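Acetyl xylan esterase II (Penicillium purpurogenum, PDB 1G66) catalyses the release of acetyl groups from acetylated xylan, as a serine esterase of the cutinase family with an alpha/beta-hydrolase fold. Local coordinates at residues A[3-8]-A[31-36]; A[98-103]-A[115-120]. One frame throughout, in Å; residues are numbered along the deposited sequence.

Interaction 1. Residues A[3-8]-A[31-36]; sequences PAIHVF and SAYPGS
Ile5 meets Tyr33 end-on to face: its terminal CD1 methyl stands over one face of the phenol ring, 3.7 Å from the ring centroid and 27° off the normal, a CH-pi contact. The methyl lies toward the CG-CD2 side of the ring, with Ile5 CD1 3.4 Å from Tyr33 CD2. Two torsions put it there. CG1 of Ile5 is set beside the backbone N (chi1 -65°), and an extended chi2 carries CD1 outward to the tyrosine, while CG2 lies nearer Ser36. The ring is fixed from its far end as well, because Tyr33 OH is hydrogen-bonded to the terminal carboxylate of Gly207, and Leu206 of helix 190-206 touches both Ile5 and Tyr33.

Next to this pair the chain from Tyr33 to Ser36 makes a type II beta turn, with Gly35 at positive phi. Ser36 N closes the turn on Tyr33 O. In the conformer described, one of two modelled, Ser36 OG also reaches Tyr33 O, at 2.7 Å and from the opposite face to Ser36 N. The backbone of the turn sets Ser36 CB 4.0 Å from Ile5 CB and brings Ser36 CA into a bent CA-H...O contact of 3.4 Å with Ile5 O. At the outer margin Pro3 CB touches Gly35 O at 3.8 Å, and a water accepts from Ala4 N and donates weakly to Gly35 O.

No direct hydrogen bond joins the two segments. Between them the contact is carried by the methyl over the ring and by carbon packing, with a weak water bridge at the margin; regular sheet bonds begin one residue on, from Ile5 and Val7 to Thr37, as the chain passes from helix 23-32 into strand 37-40.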
loop_
_atom_site.group_PDB
_atom_site.type_symbol
_atom_site.label_atom_id
_atom_site.label_comp_id
_atom_site.label_asym_id
_atom_site.label_seq_id
_atom_site.Cartn_x
_atom_site.Cartn_y
_atom_site.Cartn_z
ATOM N N PRO A 3 14.593 14.776 -4.819
ATOM C CA PRO A 3 15.470 13.897 -4.079
ATOM C C PRO A 3 15.833 12.651 -4.888
ATOM O O PRO A 3 15.220 12.369 -5.911
ATOM C CB PRO A 3 14.585 13.466 -2.888
ATOM C CG PRO A 3 13.214 13.420 -3.519
ATOM C CD PRO A 3 13.194 14.600 -4.471
ATOM N N ALA A 4 16.773 11.875 -4.425
ATOM C CA ALA A 4 17.058 10.625 -5.084
ATOM C C ALA A 4 15.941 9.618 -4.859
ATOM O O ALA A 4 15.673 8.774 -5.733
ATOM C CB ALA A 4 18.394 10.008 -4.617
ATOM N N ILE A 5 15.301 9.671 -3.696
ATOM C CA ILE A 5 14.297 8.716 -3.257
ATOM C C ILE A 5 13.147 9.510 -2.623
ATOM O O ILE A 5 13.352 10.433 -1.830
ATOM C CB ILE A 5 14.879 7.758 -2.206
ATOM C CG1 ILE A 5 15.979 6.885 -2.837
ATOM C CG2 ILE A 5 13.792 6.913 -1.548
ATOM C CD1 ILE A 5 16.929 6.376 -1.806
ATOM N N HIS A 6 11.924 9.094 -2.966
ATOM C CA HIS A 6 10.740 9.697 -2.388
ATOM C C HIS A 6 9.767 8.575 -2.011
ATOM O O HIS A 6 9.589 7.629 -2.762
ATOM C CB HIS A 6 10.077 10.643 -3.372
ATOM C CG HIS A 6 8.939 11.432 -2.846
ATOM N ND1 HIS A 6 9.077 12.414 -1.875
ATOM C CD2 HIS A 6 7.645 11.440 -3.210
ATOM C CE1 HIS A 6 7.886 12.956 -1.682
ATOM N NE2 HIS A 6 6.986 12.401 -2.471
ATOM N N VAL A 7 9.155 8.730 -0.846
ATOM C CA VAL A 7 8.255 7.732 -0.292
ATOM C C VAL A 7 6.863 8.333 -0.210
ATOM O O VAL A 7 6.670 9.490 0.140
ATOM C CB VAL A 7 8.729 7.332 1.121
ATOM C CG1 VAL A 7 7.923 6.149 1.626
ATOM C CG2 VAL A 7 10.187 7.019 1.165
ATOM N N PHE A 8 5.869 7.474 -0.522
ATOM C CA PHE A 8 4.459 7.808 -0.317
ATOM C C PHE A 8 3.923 6.830 0.704
ATOM O O PHE A 8 4.125 5.615 0.548
ATOM C CB PHE A 8 3.650 7.610 -1.595
ATOM C CG PHE A 8 4.066 8.514 -2.742
ATOM C CD1 PHE A 8 5.150 8.171 -3.552
ATOM C CD2 PHE A 8 3.390 9.683 -3.028
ATOM C CE1 PHE A 8 5.538 8.969 -4.580
ATOM C CE2 PHE A 8 3.771 10.501 -4.081
ATOM C CZ PHE A 8 4.868 10.138 -4.854
ATOM N N SER A 31 15.155 7.210 7.306
ATOM C CA SER A 31 16.346 7.193 8.117
ATOM C C SER A 31 17.475 6.399 7.459
ATOM O O SER A 31 18.621 6.694 7.755
ATOM C CB SER A 31 16.056 6.409 9.388
ATOM O OG SER A 31 15.933 5.003 9.376
ATOM N N ALA A 32 17.153 5.483 6.560
ATOM C CA ALA A 32 18.155 4.727 5.835
ATOM C C ALA A 32 18.769 5.555 4.700
ATOM O O ALA A 32 19.840 5.179 4.199
ATOM C CB ALA A 32 17.562 3.456 5.275
ATOM N N TYR A 33 18.081 6.569 4.290
ATOM C CA TYR A 33 18.478 7.382 3.123
ATOM C C TYR A 33 18.351 8.853 3.446
ATOM O O TYR A 33 17.408 9.517 3.035
ATOM C CB TYR A 33 17.634 7.019 1.900
ATOM C CG TYR A 33 17.855 5.606 1.437
ATOM C CD1 TYR A 33 17.018 4.566 1.802
ATOM C CD2 TYR A 33 18.942 5.262 0.654
ATOM C CE1 TYR A 33 17.241 3.284 1.389
ATOM C CE2 TYR A 33 19.176 3.960 0.218
ATOM C CZ TYR A 33 18.314 2.971 0.614
ATOM O OH TYR A 33 18.468 1.653 0.218
ATOM N N PRO A 34 19.322 9.421 4.151
ATOM C CA PRO A 34 19.287 10.859 4.398
ATOM C C PRO A 34 19.103 11.655 3.118
ATOM O O PRO A 34 19.683 11.339 2.065
ATOM C CB PRO A 34 20.687 11.088 4.961
ATOM C CG PRO A 34 20.949 9.791 5.678
ATOM C CD PRO A 34 20.477 8.723 4.714
ATOM N N GLY A 35 18.286 12.693 3.161
ATOM C CA GLY A 35 17.931 13.494 2.038
ATOM C C GLY A 35 16.656 13.036 1.335
ATOM O O GLY A 35 16.079 13.807 0.592
ATOM N N SER A 36 16.259 11.782 1.591
ATOM C CA SER A 36 15.009 11.303 1.016
ATOM C C SER A 36 13.854 12.086 1.612
ATOM O O SER A 36 13.958 12.620 2.725
ATOM C CB SER A 36 14.815 9.820 1.201
ATOM O OG SER A 36 14.715 9.453 2.568
HETATM O O HOH W 1 18.057 12.834 -2.022
#

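Interaction 2. Residues A[98-103]-A[115-120]; sequences VALCGG and VQLSSS
Val115 holds CG1 anti to its backbone N (chi1 170°), which brings both methyls against the last helical turn of 98-103: CG1 lies 3.4 Å from Leu100 O, and CG2 packs 3.8 Å from Cys101 C. In Leu100, CG anti to N (chi1 176°) leads CD1 to Leu117 CD1, 3.9 Å away, with the two side chains running aslant. Between the valine methyls and the leucine pair, Ala99 O takes two backbone donors, Gln116 N at 2.9 Å and Leu117 N at 3.2 Å. They approach from opposite faces of the carbonyl plane, the second bond being the straighter at 162°. An oxygen at the C-terminal end of a helix is thus gripped twice by the returning chain. Gly102, at positive phi, ends the helix where its CA comes within 3.9 Å of Val115 CA.

In the fold, helix 91-101 is held here between several elements. Helix 57-78 meets Ala99 through Val68 and Gln116 through Ala69, Cys101 is disulfide-bonded to Cys161, Ile167 of strand 167-170 touches Leu100, and Val122 of helix 119-124 lies against Val115 and Leu117.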
loop_
_atom_site.group_PDB
_atom_site.type_symbol
_atom_site.label_atom_id
_atom_site.label_comp_id
_atom_site.label_asym_id
_atom_site.label_seq_id
_atom_site.Cartn_x
_atom_site.Cartn_y
_atom_site.Cartn_z
ATOM N N VAL A 98 -4.357 -1.637 -5.734
ATOM C CA VAL A 98 -5.082 -1.407 -6.966
ATOM C C VAL A 98 -4.338 -0.456 -7.885
ATOM O O VAL A 98 -4.263 -0.653 -9.088
ATOM C CB VAL A 98 -6.512 -0.927 -6.684
ATOM C CG1 VAL A 98 -7.240 -0.755 -8.006
ATOM C CG2 VAL A 98 -7.228 -1.911 -5.798
ATOM N N ALA A 99 -3.835 0.647 -7.332
ATOM C CA ALA A 99 -3.217 1.626 -8.194
ATOM C C ALA A 99 -2.042 1.045 -8.942
ATOM O O ALA A 99 -1.836 1.378 -10.132
ATOM C CB ALA A 99 -2.791 2.854 -7.395
ATOM N N LEU A 100 -1.207 0.268 -8.267
ATOM C CA LEU A 100 0.012 -0.282 -8.836
ATOM C C LEU A 100 -0.205 -1.540 -9.662
ATOM O O LEU A 100 0.367 -1.691 -10.725
ATOM C CB LEU A 100 1.012 -0.585 -7.731
ATOM C CG LEU A 100 2.310 -1.259 -8.144
ATOM C CD1 LEU A 100 3.105 -0.420 -9.091
ATOM C CD2 LEU A 100 3.105 -1.574 -6.899
ATOM N N CYS A 101 -1.067 -2.433 -9.167
ATOM C CA CYS A 101 -1.255 -3.739 -9.813
ATOM C C CYS A 101 -2.472 -3.780 -10.731
ATOM O O CYS A 101 -2.590 -4.738 -11.489
ATOM C CB CYS A 101 -1.440 -4.820 -8.772
ATOM S SG CYS A 101 0.054 -5.193 -7.824
ATOM N N GLY A 102 -3.366 -2.802 -10.664
ATOM C CA GLY A 102 -4.591 -2.848 -11.405
ATOM C C GLY A 102 -5.457 -3.980 -10.906
ATOM O O GLY A 102 -5.445 -4.370 -9.741
ATOM N N GLY A 103 -6.304 -4.510 -11.821
ATOM C CA GLY A 103 -7.213 -5.561 -11.456
ATOM C C GLY A 103 -8.533 -5.077 -10.872
ATOM O O GLY A 103 -9.422 -5.875 -10.641
ATOM N N VAL A 115 -4.066 -0.651 -14.474
ATOM C CA VAL A 115 -3.092 -0.011 -13.581
ATOM C C VAL A 115 -3.335 1.461 -13.648
ATOM O O VAL A 115 -3.504 2.025 -14.740
ATOM C CB VAL A 115 -1.685 -0.430 -14.020
ATOM C CG1 VAL A 115 -0.607 0.393 -13.295
ATOM C CG2 VAL A 115 -1.455 -1.909 -13.835
ATOM N N GLN A 116 -3.335 2.133 -12.493
ATOM C CA GLN A 116 -3.654 3.563 -12.433
ATOM C C GLN A 116 -2.426 4.433 -12.424
ATOM O O GLN A 116 -2.521 5.612 -12.815
ATOM C CB GLN A 116 -4.579 3.858 -11.250
ATOM C CG GLN A 116 -5.887 3.133 -11.330
ATOM C CD GLN A 116 -6.688 3.576 -12.513
ATOM O OE1 GLN A 116 -7.044 2.712 -13.393
ATOM N NE2 GLN A 116 -6.990 4.815 -12.575
ATOM N N LEU A 117 -1.297 3.911 -11.980
ATOM C CA LEU A 117 -0.040 4.626 -12.172
ATOM C C LEU A 117 0.279 4.667 -13.650
ATOM O O LEU A 117 -0.019 3.723 -14.386
ATOM C CB LEU A 117 1.088 3.933 -11.435
ATOM C CG LEU A 117 0.955 3.879 -9.930
ATOM C CD1 LEU A 117 2.269 3.364 -9.335
ATOM C CD2 LEU A 117 0.512 5.178 -9.327
ATOM N N SER A 118 0.893 5.760 -14.082
ATOM C CA SER A 118 1.393 5.852 -15.456
ATOM C C SER A 118 2.540 4.868 -15.688
ATOM O O SER A 118 3.146 4.360 -14.752
ATOM C CB SER A 118 1.898 7.243 -15.701
ATOM O OG SER A 118 3.135 7.451 -14.989
ATOM N N SER A 119 2.817 4.578 -16.962
ATOM C CA SER A 119 3.931 3.718 -17.276
ATOM C C SER A 119 5.225 4.208 -16.685
ATOM O O SER A 119 6.020 3.437 -16.146
ATOM C CB SER A 119 4.107 3.622 -18.823
ATOM O OG SER A 119 2.943 3.019 -19.355
ATOM N N SER A 120 5.436 5.503 -16.760
ATOM C CA SER A 120 6.676 6.072 -16.240
ATOM C C SER A 120 6.734 5.928 -14.722
ATOM O O SER A 120 7.765 5.593 -14.177
ATOM C CB SER A 120 6.669 7.566 -16.589
ATOM O OG SER A 120 6.663 7.926 -17.960
#

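How the interactions relate
From the N terminus, segment 3-8 enters the central parallel sheet, and interaction 1 closes when the chain returns through helix 23-32 to the turn before strand 37-40, within the first beta-alpha-beta unit. Strand 37-40, helix 57-78 and strand 83-89 follow, and interaction 2 opens on the last turn of helix 91-101. It closes a loop of 11 residues without helix or strand, leading into helix 119-124 and strand 125-131. The two contacts are in series, neither nested nor crossed, with centres about 22 Å apart and nearest atoms about 8 Å apart. Interaction 1 lies at the surface near the C terminus; interaction 2 is buried and anchors a helix end.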